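BamaA.19900.a (Balamuthia mandrillaris, PDB 6VZZ) is a glucokinase that binds beta-D-glucopyranose and probably transfers a phosphate from ATP to the sugar's 6-hydroxyl. Local coordinates at residues R49-R54 / D59-V64; S155-S160 / K376-N381; Q165-L170 / L333-N338; I197-S202 / L327-M332. All coordinates share one frame; numbering follows the deposited sequence.

Interaction 1. Residues R49-R54 / D59-V64; sequences RLALAR and DTFLQV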
loop_
_atom_site.group_PDB
_atom_site.type_symbol
_atom_site.label_atom_id
_atom_site.label_comp_id
_atom_site.label_asym_id
_atom_site.label_seq_id
_atom_site.Cartn_x
_atom_site.Cartn_y
_atom_site.Cartn_z
ATOM N N ARG A 49 5.917 27.342 -0.463
ATOM C CA ARG A 49 7.247 27.849 -0.746
ATOM C C ARG A 49 7.503 27.752 -2.239
ATOM O O ARG A 49 7.009 26.840 -2.911
ATOM C CB ARG A 49 8.304 27.069 0.023
ATOM C CG ARG A 49 8.179 27.217 1.523
ATOM C CD ARG A 49 9.093 26.254 2.260
ATOM N NE ARG A 49 9.335 26.687 3.638
ATOM C CZ ARG A 49 8.523 26.427 4.663
ATOM N NH1 ARG A 49 7.408 25.732 4.472
ATOM N NH2 ARG A 49 8.826 26.866 5.877
ATOM N N LEU A 50 8.266 28.709 -2.763
ATOM C CA LEU A 50 8.597 28.743 -4.177
ATOM C C LEU A 50 10.094 28.933 -4.306
ATOM O O LEU A 50 10.698 29.684 -3.532
ATOM C CB LEU A 50 7.840 29.862 -4.913
ATOM C CG LEU A 50 7.907 29.878 -6.443
ATOM C CD1 LEU A 50 6.609 30.367 -7.034
ATOM C CD2 LEU A 50 9.054 30.731 -6.934
ATOM N N ALA A 51 10.693 28.252 -5.280
ATOM C CA ALA A 51 12.132 28.313 -5.462
ATOM C C ALA A 51 12.468 28.255 -6.943
ATOM O O ALA A 51 11.683 27.774 -7.765
ATOM C CB ALA A 51 12.848 27.179 -4.719
ATOM N N LEU A 52 13.659 28.751 -7.267
ATOM C CA LEU A 52 14.204 28.710 -8.610
ATOM C C LEU A 52 15.547 27.996 -8.592
ATOM O O LEU A 52 16.279 28.034 -7.596
ATOM C CB LEU A 52 14.392 30.111 -9.184
ATOM C CG LEU A 52 13.252 31.104 -9.017
ATOM C CD1 LEU A 52 13.696 32.462 -9.536
ATOM C CD2 LEU A 52 11.983 30.630 -9.723
ATOM N N ALA A 53 15.865 27.343 -9.705
ATOM C CA ALA A 53 17.185 26.764 -9.896
ATOM C C ALA A 53 17.533 26.831 -11.377
ATOM O O ALA A 53 16.677 26.593 -12.233
ATOM C CB ALA A 53 17.256 25.319 -9.390
ATOM N N ARG A 54 18.780 27.184 -11.670
ATOM C CA ARG A 54 19.224 27.218 -13.052
ATOM C C ARG A 54 19.506 25.803 -13.541
ATOM O O ARG A 54 19.547 24.846 -12.767
ATOM C CB ARG A 54 20.467 28.097 -13.200
ATOM C CG ARG A 54 20.247 29.561 -12.861
ATOM C CD ARG A 54 21.565 30.297 -12.767
ATOM N NE ARG A 54 22.386 29.764 -11.690
ATOM C CZ ARG A 54 23.654 30.100 -11.474
ATOM N NH1 ARG A 54 24.253 30.976 -12.269
ATOM N NH2 ARG A 54 24.323 29.549 -10.463
ATOM N N ASP A 59 22.255 20.573 -7.201
ATOM C CA ASP A 59 21.915 20.179 -5.841
ATOM C C ASP A 59 21.553 21.373 -4.966
ATOM O O ASP A 59 21.460 21.226 -3.742
ATOM C CB ASP A 59 23.069 19.394 -5.211
ATOM C CG ASP A 59 24.411 20.042 -5.462
ATOM O OD1 ASP A 59 24.425 21.160 -6.024
ATOM O OD2 ASP A 59 25.447 19.433 -5.113
ATOM N N THR A 60 21.336 22.544 -5.558
ATOM C CA THR A 60 21.081 23.756 -4.802
ATOM C C THR A 60 19.925 24.497 -5.460
ATOM O O THR A 60 19.530 24.193 -6.589
ATOM C CB THR A 60 22.352 24.617 -4.722
ATOM O OG1 THR A 60 22.281 25.496 -3.593
ATOM C CG2 THR A 60 22.538 25.430 -5.998
ATOM N N PHE A 61 19.352 25.457 -4.740
ATOM C CA PHE A 61 18.321 26.302 -5.329
ATOM C C PHE A 61 18.183 27.578 -4.509
ATOM O O PHE A 61 18.752 27.716 -3.426
ATOM C CB PHE A 61 16.974 25.576 -5.436
ATOM C CG PHE A 61 16.448 25.062 -4.128
ATOM C CD1 PHE A 61 15.880 25.919 -3.202
ATOM C CD2 PHE A 61 16.514 23.716 -3.830
ATOM C CE1 PHE A 61 15.406 25.444 -1.984
ATOM C CE2 PHE A 61 16.031 23.228 -2.618
ATOM C CZ PHE A 61 15.480 24.093 -1.693
ATOM N N LEU A 62 17.388 28.500 -5.038
ATOM C CA LEU A 62 17.154 29.807 -4.440
ATOM C C LEU A 62 15.690 29.896 -4.021
ATOM O O LEU A 62 14.796 29.912 -4.876
ATOM C CB LEU A 62 17.507 30.908 -5.439
ATOM C CG LEU A 62 17.183 32.330 -4.998
ATOM C CD1 LEU A 62 18.159 32.768 -3.916
ATOM C CD2 LEU A 62 17.190 33.277 -6.188
ATOM N N GLN A 63 15.433 29.951 -2.717
ATOM C CA GLN A 63 14.065 30.148 -2.255
ATOM C C GLN A 63 13.729 31.627 -2.367
ATOM O O GLN A 63 14.408 32.461 -1.766
ATOM C CB GLN A 63 13.875 29.663 -0.819
ATOM C CG GLN A 63 12.440 29.925 -0.301
ATOM C CD GLN A 63 12.047 29.043 0.873
ATOM O OE1 GLN A 63 11.947 27.825 0.733
ATOM N NE2 GLN A 63 11.825 29.655 2.042
ATOM N N VAL A 64 12.690 31.959 -3.130
ATOM C CA VAL A 64 12.383 33.369 -3.338
ATOM C C VAL A 64 11.217 33.811 -2.461
ATOM O O VAL A 64 11.182 34.967 -2.026
ATOM C CB VAL A 64 12.105 33.695 -4.818
ATOM C CG1 VAL A 64 13.067 32.948 -5.724
ATOM C CG2 VAL A 64 10.680 33.404 -5.182
HETATM O O HOH W 1 11.715 27.869 4.631
#
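Leu52 and Leu62 form the hydrogen-bonded pair of a beta hairpin whose strands 47-54 and 62-68 form one edge of the mixed five-stranded sheet of a glucokinase domain with the actin-like ATPase fold. Strand 62-68 is the outermost strand, and the two axes approach to 4.5 Å. The bond from Leu62 N to Leu52 O is 2.8 Å long and nearly straight, at 171° about the hydrogen, and the return bond from Leu52 N to Leu62 O measures 2.9 Å. A third ladder bond joins Val64 N to Leu50 O, while Ala51 and Gln63 make the intervening non-hydrogen-bonded pair.

On one face of the hairpin, the CG1 branch of Val64 crosses Leu52 at about a right angle, 3.8 Å from Leu52 CG. The other branch lies 3.6 Å away from its neighbour, Val64 CG2 to Leu50 CD2. Helix 72-90 covers this trio through Val82 and Ile86. Ala51 and Gln63 point to the other face, and Ala53, Phe61 and Gln63 touch helix 380-389 through Leu382 and Leu386. Phe61 CG stands between its own backbone N and carbonyl carbon (chi1 57°), which turns the ring off along the sheet face, its CD1 still 3.6 Å from Ala51 CB; beyond it, the ring meets His383 edge-to-face.

At the end nearer the sugar, Gln63 and Arg49 cross at a slant, the planes of their flat groups 52° apart. One water lies in the guanidinium plane and joins them, accepting from Arg49 NE at 2.8 Å and from Gln63 NE2 at 3.1 Å.

Interaction 2. Residues S155-S160 / K376-N381; sequences SSMNAS and KPVNLN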
loop_
_atom_site.group_PDB
_atom_site.type_symbol
_atom_site.label_atom_id
_atom_site.label_comp_id
_atom_site.label_asym_id
_atom_site.label_seq_id
_atom_site.Cartn_x
_atom_site.Cartn_y
_atom_site.Cartn_z
ATOM N N SER A 155 15.610 10.361 -3.819
ATOM C CA SER A 155 16.276 9.596 -4.865
ATOM C C SER A 155 17.412 10.396 -5.486
ATOM O O SER A 155 18.494 9.858 -5.751
ATOM C CB SER A 155 15.265 9.179 -5.930
ATOM O OG SER A 155 15.908 8.525 -7.019
ATOM N N SER A 156 17.181 11.688 -5.712
ATOM C CA SER A 156 18.225 12.552 -6.247
ATOM C C SER A 156 19.438 12.597 -5.320
ATOM O O SER A 156 20.583 12.499 -5.776
ATOM C CB SER A 156 17.652 13.949 -6.472
ATOM O OG SER A 156 18.685 14.863 -6.751
ATOM N N MET A 157 19.208 12.723 -4.011
ATOM C CA MET A 157 20.327 12.794 -3.080
ATOM C C MET A 157 20.998 11.443 -2.904
ATOM O O MET A 157 22.212 11.380 -2.674
ATOM C CB MET A 157 19.860 13.333 -1.735
ATOM C CG MET A 157 19.363 14.741 -1.819
ATOM S SD MET A 157 19.390 15.543 -0.226
ATOM C CE MET A 157 19.113 17.242 -0.750
ATOM N N ASN A 158 20.232 10.356 -3.003
ATOM C CA ASN A 158 20.848 9.038 -2.953
ATOM C C ASN A 158 21.757 8.820 -4.153
ATOM O O ASN A 158 22.818 8.203 -4.028
ATOM C CB ASN A 158 19.775 7.959 -2.887
ATOM C CG ASN A 158 20.352 6.601 -2.582
ATOM O OD1 ASN A 158 20.697 6.313 -1.439
ATOM N ND2 ASN A 158 20.455 5.751 -3.596
ATOM N N ALA A 159 21.372 9.350 -5.316
ATOM C CA ALA A 159 22.161 9.158 -6.529
ATOM C C ALA A 159 23.505 9.877 -6.465
ATOM O O ALA A 159 24.483 9.406 -7.057
ATOM C CB ALA A 159 21.368 9.622 -7.750
ATOM N N SER A 160 23.583 11.013 -5.773
ATOM C CA SER A 160 24.848 11.716 -5.599
ATOM C C SER A 160 25.479 11.431 -4.241
ATOM O O SER A 160 26.327 12.209 -3.787
ATOM C CB SER A 160 24.661 13.221 -5.805
ATOM O OG SER A 160 23.370 13.644 -5.395
ATOM N N LYS A 376 18.690 17.329 9.325
ATOM C CA LYS A 376 18.974 18.719 9.023
ATOM C C LYS A 376 17.833 19.295 8.191
ATOM O O LYS A 376 17.276 18.594 7.339
ATOM C CB LYS A 376 20.312 18.868 8.272
ATOM N N PRO A 377 17.429 20.538 8.443
ATOM C CA PRO A 377 16.368 21.141 7.628
ATOM C C PRO A 377 16.813 21.227 6.178
ATOM O O PRO A 377 17.891 21.735 5.872
ATOM C CB PRO A 377 16.182 22.534 8.243
ATOM C CG PRO A 377 16.860 22.493 9.552
ATOM C CD PRO A 377 17.963 21.483 9.433
ATOM N N VAL A 378 15.987 20.695 5.291
ATOM C CA VAL A 378 16.217 20.792 3.858
ATOM C C VAL A 378 14.875 20.494 3.210
ATOM O O VAL A 378 14.159 19.576 3.630
ATOM C CB VAL A 378 17.337 19.843 3.381
ATOM C CG1 VAL A 378 17.057 18.408 3.775
ATOM C CG2 VAL A 378 17.513 19.950 1.882
ATOM N N ASN A 379 14.475 21.299 2.236
ATOM C CA ASN A 379 13.138 21.117 1.684
ATOM C C ASN A 379 13.259 20.101 0.559
ATOM O O ASN A 379 13.562 20.426 -0.585
ATOM C CB ASN A 379 12.527 22.439 1.239
ATOM C CG ASN A 379 11.009 22.370 1.184
ATOM O OD1 ASN A 379 10.443 21.306 0.946
ATOM N ND2 ASN A 379 10.345 23.489 1.429
ATOM N N LEU A 380 13.062 18.835 0.912
ATOM C CA LEU A 380 13.191 17.763 -0.064
ATOM C C LEU A 380 12.122 17.869 -1.140
ATOM O O LEU A 380 12.358 17.459 -2.281
ATOM C CB LEU A 380 13.123 16.407 0.645
ATOM C CG LEU A 380 14.364 16.001 1.451
ATOM C CD1 LEU A 380 14.070 14.788 2.323
ATOM C CD2 LEU A 380 15.534 15.701 0.533
ATOM N N ASN A 381 10.952 18.413 -0.796
ATOM C CA ASN A 381 9.898 18.621 -1.782
ATOM C C ASN A 381 10.366 19.537 -2.901
ATOM O O ASN A 381 10.099 19.274 -4.081
ATOM C CB ASN A 381 8.660 19.213 -1.111
ATOM C CG ASN A 381 8.083 18.302 -0.054
ATOM O OD1 ASN A 381 8.640 17.240 0.238
ATOM N ND2 ASN A 381 6.967 18.713 0.539
#
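Met157 reaches from the last turn of helix 146-159 toward Val378 and Leu380 with its whole chain stretched out. CB leaves the helix pointing at segment 376-381, CG lies anti to the carbonyl carbon (chi1 -64°), and the later torsions are both close to fully extended, so the thioether end is carried far enough to span backbones whose nearest CA atoms, in Met157 and Leu380, are 9.2 Å apart. The first atom to touch is the sulfur: Met157 SD rests 3.9 Å from Leu380 CD2. Beyond it, the terminal methyl touches both residues, with Met157 CE 4.1 Å from Val378 CG2 and also 4.1 Å from Leu380 CD2.

Helix 146-159 packs on the six-stranded sheet of the actin-like ATPase fold, Val154 on Leu333, and the contact sets the N-terminal turn of helix 380-389, with Asn379 in its N-cap position, against it. Leu380 crosses the methionine obliquely, its CD2 end leaning closer than its CB direction alone would bring it. Val378 slides past in the opposite sense, and its CG2, anti to the backbone N, is the branch that meets the methyl, while its other branch serves Cys166. His383, one turn further along the helix, also packs on both Met157 and Val378. At the methionine's own helix end, Ser160 OG turns back to donate a 3.0 Å hydrogen bond to Ser156 O.

Interaction 3. Residues Q165-L170 / L333-N338; sequences QCFKPL and LLAGDN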
loop_
_atom_site.group_PDB
_atom_site.type_symbol
_atom_site.label_atom_id
_atom_site.label_comp_id
_atom_site.label_asym_id
_atom_site.label_seq_id
_atom_site.Cartn_x
_atom_site.Cartn_y
_atom_site.Cartn_z
ATOM N N GLN A 165 24.000 13.566 4.531
ATOM C CA GLN A 165 24.072 14.962 4.937
ATOM C C GLN A 165 22.814 15.433 5.655
ATOM O O GLN A 165 22.851 16.472 6.323
ATOM C CB GLN A 165 24.331 15.850 3.716
ATOM C CG GLN A 165 25.717 15.669 3.098
ATOM C CD GLN A 165 25.899 16.473 1.822
ATOM O OE1 GLN A 165 25.005 17.216 1.406
ATOM N NE2 GLN A 165 27.061 16.325 1.189
ATOM N N CYS A 166 21.703 14.701 5.548
ATOM C CA CYS A 166 20.500 15.125 6.251
ATOM C C CYS A 166 19.661 13.975 6.804
ATOM O O CYS A 166 18.580 14.235 7.341
ATOM C CB CYS A 166 19.640 16.001 5.343
ATOM S SG CYS A 166 19.244 15.235 3.771
ATOM N N PHE A 167 20.108 12.725 6.705
ATOM C CA PHE A 167 19.417 11.601 7.323
ATOM C C PHE A 167 20.368 10.852 8.240
ATOM O O PHE A 167 21.579 10.831 8.014
ATOM C CB PHE A 167 18.839 10.643 6.279
ATOM C CG PHE A 167 17.553 11.116 5.686
ATOM C CD1 PHE A 167 16.348 10.822 6.297
ATOM C CD2 PHE A 167 17.548 11.876 4.533
ATOM C CE1 PHE A 167 15.160 11.268 5.768
ATOM C CE2 PHE A 167 16.364 12.322 3.998
ATOM C CZ PHE A 167 15.168 12.016 4.618
ATOM N N LYS A 168 19.808 10.242 9.286
ATOM C CA LYS A 168 20.562 9.453 10.255
ATOM C C LYS A 168 19.784 8.181 10.562
ATOM O O LYS A 168 18.547 8.211 10.634
ATOM C CB LYS A 168 20.825 10.217 11.560
ATOM C CG LYS A 168 22.026 11.153 11.533
ATOM C CD LYS A 168 23.330 10.367 11.598
ATOM C CE LYS A 168 24.538 11.251 11.319
ATOM N NZ LYS A 168 24.399 11.943 9.994
ATOM N N PRO A 169 20.470 7.052 10.729
ATOM C CA PRO A 169 19.771 5.823 11.122
ATOM C C PRO A 169 19.316 5.895 12.569
ATOM O O PRO A 169 20.036 6.385 13.445
ATOM C CB PRO A 169 20.826 4.730 10.937
ATOM C CG PRO A 169 21.970 5.382 10.208
ATOM C CD PRO A 169 21.909 6.831 10.517
ATOM N N LEU A 170 18.099 5.420 12.812
ATOM C CA LEU A 170 17.626 5.209 14.172
ATOM C C LEU A 170 17.695 3.748 14.591
ATOM O O LEU A 170 17.921 3.468 15.774
ATOM C CB LEU A 170 16.188 5.717 14.327
ATOM C CG LEU A 170 15.961 7.231 14.276
ATOM C CD1 LEU A 170 14.514 7.568 14.593
ATOM C CD2 LEU A 170 16.896 7.971 15.213
ATOM N N LEU A 333 11.800 6.111 5.899
ATOM C CA LEU A 333 12.407 7.412 6.144
ATOM C C LEU A 333 11.354 8.338 6.732
ATOM O O LEU A 333 10.299 8.542 6.122
ATOM C CB LEU A 333 12.976 8.001 4.852
ATOM C CG LEU A 333 14.210 7.334 4.227
ATOM C CD1 LEU A 333 13.894 6.018 3.523
ATOM C CD2 LEU A 333 14.857 8.304 3.271
ATOM N N LEU A 334 11.626 8.878 7.919
ATOM C CA LEU A 334 10.812 9.947 8.491
ATOM C C LEU A 334 11.362 11.278 7.991
ATOM O O LEU A 334 12.511 11.627 8.284
ATOM C CB LEU A 334 10.823 9.895 10.022
ATOM C CG LEU A 334 10.334 8.569 10.634
ATOM C CD1 LEU A 334 10.412 8.565 12.158
ATOM C CD2 LEU A 334 8.917 8.287 10.174
ATOM N N ALA A 335 10.560 12.003 7.219
ATOM C CA ALA A 335 11.040 13.171 6.497
ATOM C C ALA A 335 10.227 14.401 6.870
ATOM O O ALA A 335 9.182 14.315 7.519
ATOM C CB ALA A 335 10.983 12.939 4.984
ATOM N N GLY A 336 10.725 15.548 6.438
ATOM C CA GLY A 336 10.145 16.853 6.668
ATOM C C GLY A 336 11.001 17.667 7.621
ATOM O O GLY A 336 11.732 17.125 8.458
ATOM N N ASP A 337 10.919 18.996 7.487
ATOM C CA ASP A 337 11.662 19.859 8.402
ATOM C C ASP A 337 11.073 19.814 9.805
ATOM O O ASP A 337 11.792 20.020 10.789
ATOM C CB ASP A 337 11.698 21.296 7.880
ATOM C CG ASP A 337 12.632 21.463 6.676
ATOM O OD1 ASP A 337 13.285 20.477 6.274
ATOM O OD2 ASP A 337 12.712 22.586 6.129
ATOM N N ASN A 338 9.780 19.525 9.923
ATOM C CA ASN A 338 9.194 19.378 11.246
ATOM C C ASN A 338 9.771 18.180 11.986
ATOM O O ASN A 338 9.886 18.211 13.219
ATOM C CB ASN A 338 7.682 19.239 11.137
ATOM C CG ASN A 338 6.988 19.567 12.421
ATOM O OD1 ASN A 338 7.261 20.599 13.045
ATOM N ND2 ASN A 338 6.094 18.679 12.846
#
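Phe167 and Leu333 cross at about a right angle, and a methyl of the leucine sits over a face of the ring. Leu333 CD2 is 4.1 Å from the ring centroid of Phe167 and 18° off the normal, a CH-pi contact shifted somewhat toward the rim, so that its nearest ring atom is Phe167 CE1 at 3.9 Å. A chi2 of -87° sets the phenylalanine ring plane perpendicular to the plane through its CA, CB and CG, with a broad side presented to Leu333.

The edge of the same ring has a different neighbour. Ala335 CB lies close to the ring plane, 4.3 Å from Phe167 CZ. Leu334 O approaches Phe167 CE1 obliquely to 3.7 Å, from the other side of the ring plane than Leu333 CD2. One ring thus bears on three consecutive residues, by methyl, carbonyl oxygen and methyl, and the touching residues are all buried.

The strands carrying these residues are not adjacent: strand 370-374 runs between 167-171 and 331-335 in the six-stranded mixed sheet of the actin-like ATPase fold, and their axes come no nearer than 8.7 Å. Strand 370-374 pairs with strand 167-171 through Thr373 and Leu371. Above the ring face of the sheet lies helix 146-159, with Val154 on Leu333 and Thr150 on Ala335, whereas Leu334 and Leu170 turn to helix 343-348 on the opposite side.

Interaction 4. Residues I197-S202 / L327-M332; sequences IATLLS and LQVRGM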
loop_
_atom_site.group_PDB
_atom_site.type_symbol
_atom_site.label_atom_id
_atom_site.label_comp_id
_atom_site.label_asym_id
_atom_site.label_seq_id
_atom_site.Cartn_x
_atom_site.Cartn_y
_atom_site.Cartn_z
ATOM N N ILE A 197 2.529 10.160 2.851
ATOM C CA ILE A 197 3.099 8.829 2.663
ATOM C C ILE A 197 3.287 8.551 1.175
ATOM O O ILE A 197 2.349 8.700 0.384
ATOM C CB ILE A 197 2.216 7.745 3.308
ATOM C CG1 ILE A 197 2.276 7.851 4.835
ATOM C CG2 ILE A 197 2.659 6.371 2.847
ATOM C CD1 ILE A 197 1.380 6.907 5.539
ATOM N N ALA A 198 4.495 8.130 0.800
ATOM C CA ALA A 198 4.800 7.664 -0.545
ATOM C C ALA A 198 5.808 6.523 -0.434
ATOM O O ALA A 198 6.315 6.224 0.650
ATOM C CB ALA A 198 5.332 8.803 -1.418
ATOM N N THR A 199 6.104 5.870 -1.557
ATOM C CA THR A 199 7.023 4.737 -1.542
ATOM C C THR A 199 7.999 4.828 -2.704
ATOM O O THR A 199 7.590 5.033 -3.850
ATOM C CB THR A 199 6.275 3.397 -1.619
ATOM O OG1 THR A 199 5.345 3.307 -0.538
ATOM C CG2 THR A 199 7.255 2.219 -1.528
ATOM N N LEU A 200 9.285 4.662 -2.403
ATOM C CA LEU A 200 10.315 4.486 -3.421
ATOM C C LEU A 200 10.350 3.012 -3.810
ATOM O O LEU A 200 10.608 2.156 -2.962
ATOM C CB LEU A 200 11.675 4.949 -2.895
ATOM C CG LEU A 200 11.909 6.460 -2.748
ATOM C CD1 LEU A 200 13.058 6.762 -1.804
ATOM C CD2 LEU A 200 12.176 7.095 -4.110
ATOM N N LEU A 201 10.082 2.717 -5.077
ATOM C CA LEU A 201 9.922 1.350 -5.554
ATOM C C LEU A 201 11.128 0.911 -6.373
ATOM O O LEU A 201 11.669 1.686 -7.170
ATOM C CB LEU A 201 8.662 1.212 -6.417
ATOM C CG LEU A 201 7.298 1.477 -5.781
ATOM C CD1 LEU A 201 6.198 1.421 -6.818
ATOM C CD2 LEU A 201 7.049 0.463 -4.702
ATOM N N SER A 202 11.525 -0.346 -6.191
ATOM C CA SER A 202 12.510 -1.021 -7.036
ATOM C C SER A 202 11.873 -2.287 -7.601
ATOM O O SER A 202 12.048 -3.374 -7.045
ATOM C CB SER A 202 13.784 -1.364 -6.251
ATOM O OG SER A 202 14.689 -0.278 -6.254
ATOM N N LEU A 327 3.593 -3.452 2.261
ATOM C CA LEU A 327 4.411 -3.057 1.124
ATOM C C LEU A 327 5.716 -3.835 1.022
ATOM O O LEU A 327 6.368 -3.778 -0.024
ATOM C CB LEU A 327 4.708 -1.554 1.186
ATOM C CG LEU A 327 3.438 -0.701 1.045
ATOM C CD1 LEU A 327 3.747 0.791 1.128
ATOM C CD2 LEU A 327 2.699 -1.025 -0.256
ATOM N N GLN A 328 6.103 -4.568 2.065
ATOM C CA GLN A 328 7.332 -5.360 2.050
ATOM C C GLN A 328 8.542 -4.492 1.717
ATOM O O GLN A 328 9.381 -4.848 0.888
ATOM C CB GLN A 328 7.223 -6.534 1.075
ATOM C CG GLN A 328 6.323 -7.648 1.533
ATOM C CD GLN A 328 6.847 -8.350 2.781
ATOM O OE1 GLN A 328 7.820 -9.103 2.718
ATOM N NE2 GLN A 328 6.200 -8.111 3.919
ATOM N N VAL A 329 8.618 -3.330 2.370
ATOM C CA VAL A 329 9.756 -2.435 2.176
ATOM C C VAL A 329 10.976 -2.959 2.931
ATOM O O VAL A 329 10.882 -3.789 3.841
ATOM C CB VAL A 329 9.414 -0.998 2.611
ATOM C CG1 VAL A 329 8.232 -0.454 1.812
ATOM C CG2 VAL A 329 9.148 -0.938 4.132
ATOM N N ARG A 330 12.143 -2.453 2.546
ATOM C CA ARG A 330 13.380 -2.725 3.258
ATOM C C ARG A 330 13.652 -1.716 4.370
ATOM O O ARG A 330 14.335 -2.048 5.349
ATOM C CB ARG A 330 14.552 -2.740 2.269
ATOM C CG ARG A 330 15.916 -2.660 2.920
ATOM C CD ARG A 330 16.930 -3.497 2.187
ATOM N NE ARG A 330 18.260 -3.334 2.762
ATOM C CZ ARG A 330 19.370 -3.858 2.250
ATOM N NH1 ARG A 330 19.313 -4.579 1.139
ATOM N NH2 ARG A 330 20.536 -3.654 2.850
ATOM N N GLY A 331 13.121 -0.504 4.253
ATOM C CA GLY A 331 13.392 0.517 5.240
ATOM C C GLY A 331 12.350 1.599 5.122
ATOM O O GLY A 331 11.468 1.550 4.259
ATOM N N MET A 332 12.457 2.582 6.014
ATOM C CA MET A 332 11.549 3.716 5.978
ATOM C C MET A 332 12.280 4.979 6.403
ATOM O O MET A 332 13.258 4.930 7.151
ATOM C CB MET A 332 10.310 3.486 6.850
ATOM C CG MET A 332 10.598 2.900 8.196
ATOM S SD MET A 332 9.108 2.725 9.206
ATOM C CE MET A 332 9.898 2.460 10.782
#
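Thr199 and Val329 mark the nearest approach of the two backbones, with CA atoms 8.5 Å apart. In the sheet, strand 186-191 runs between strand 195-201 and strand 331-335. Segment 197-202 is extended strand for most of its length. Segment 327-332 bends: Leu327 is still helical, Gln328 leaves the helix with a positive phi of 56°, and the chain then turns through Val329 and Arg330 and runs on into strand 331-335.

Side chains close the gap on one face of the sheet. Thr199 holds its two branches apart for two partners. OG1, anti to the carbonyl carbon, is 3.4 Å from Leu327 CD1, a van der Waals meeting of a hydroxyl oxygen with a methyl. The methyl branch, anti to the backbone N, faces the turn, where Thr199 CG2 lies 4.4 Å from Val329 CG1. Leu327 comes over obliquely from the helix end, and Leu187 of the intervening strand touches both Thr199 and Leu327.

Leu327 also packs on Phe219 of the second subunit, which places this corner beside the dimer interface. Arg330, at the turn, makes a salt bridge to Asp184, a residue of a calcium site. With Leu327 at its end touching Thr199 and Leu323 packing on Ile197, helix 303-327 lies against the sheet, and a short connection joins it to strand 331-335 in the six-stranded sheet of the actin-like ATPase fold.

In the fold
Interactions 3 and 4 are fully buried and share strand 331-335 of the six-stranded sheet; interaction 3 spans an intervening strand, whereas interaction 4 sets a strand against a helix end and the connection after it, and in both side chains rather than backbone bonds make the contact. Interaction 1, in the five-stranded sheet, joins true neighbours and is the one with cross-strand hydrogen bonds and a bridging water, near a partly exposed edge. Interaction 2 lies between the two sheets: Asn379 packs against Arg49 of interaction 1, while Val378 N probably bonds to Asp337 OD1 and Leu380 touches the Phe167 ring of interaction 3. In sequence, interactions 3 and 4 are nested inside the loop that interaction 2 closes.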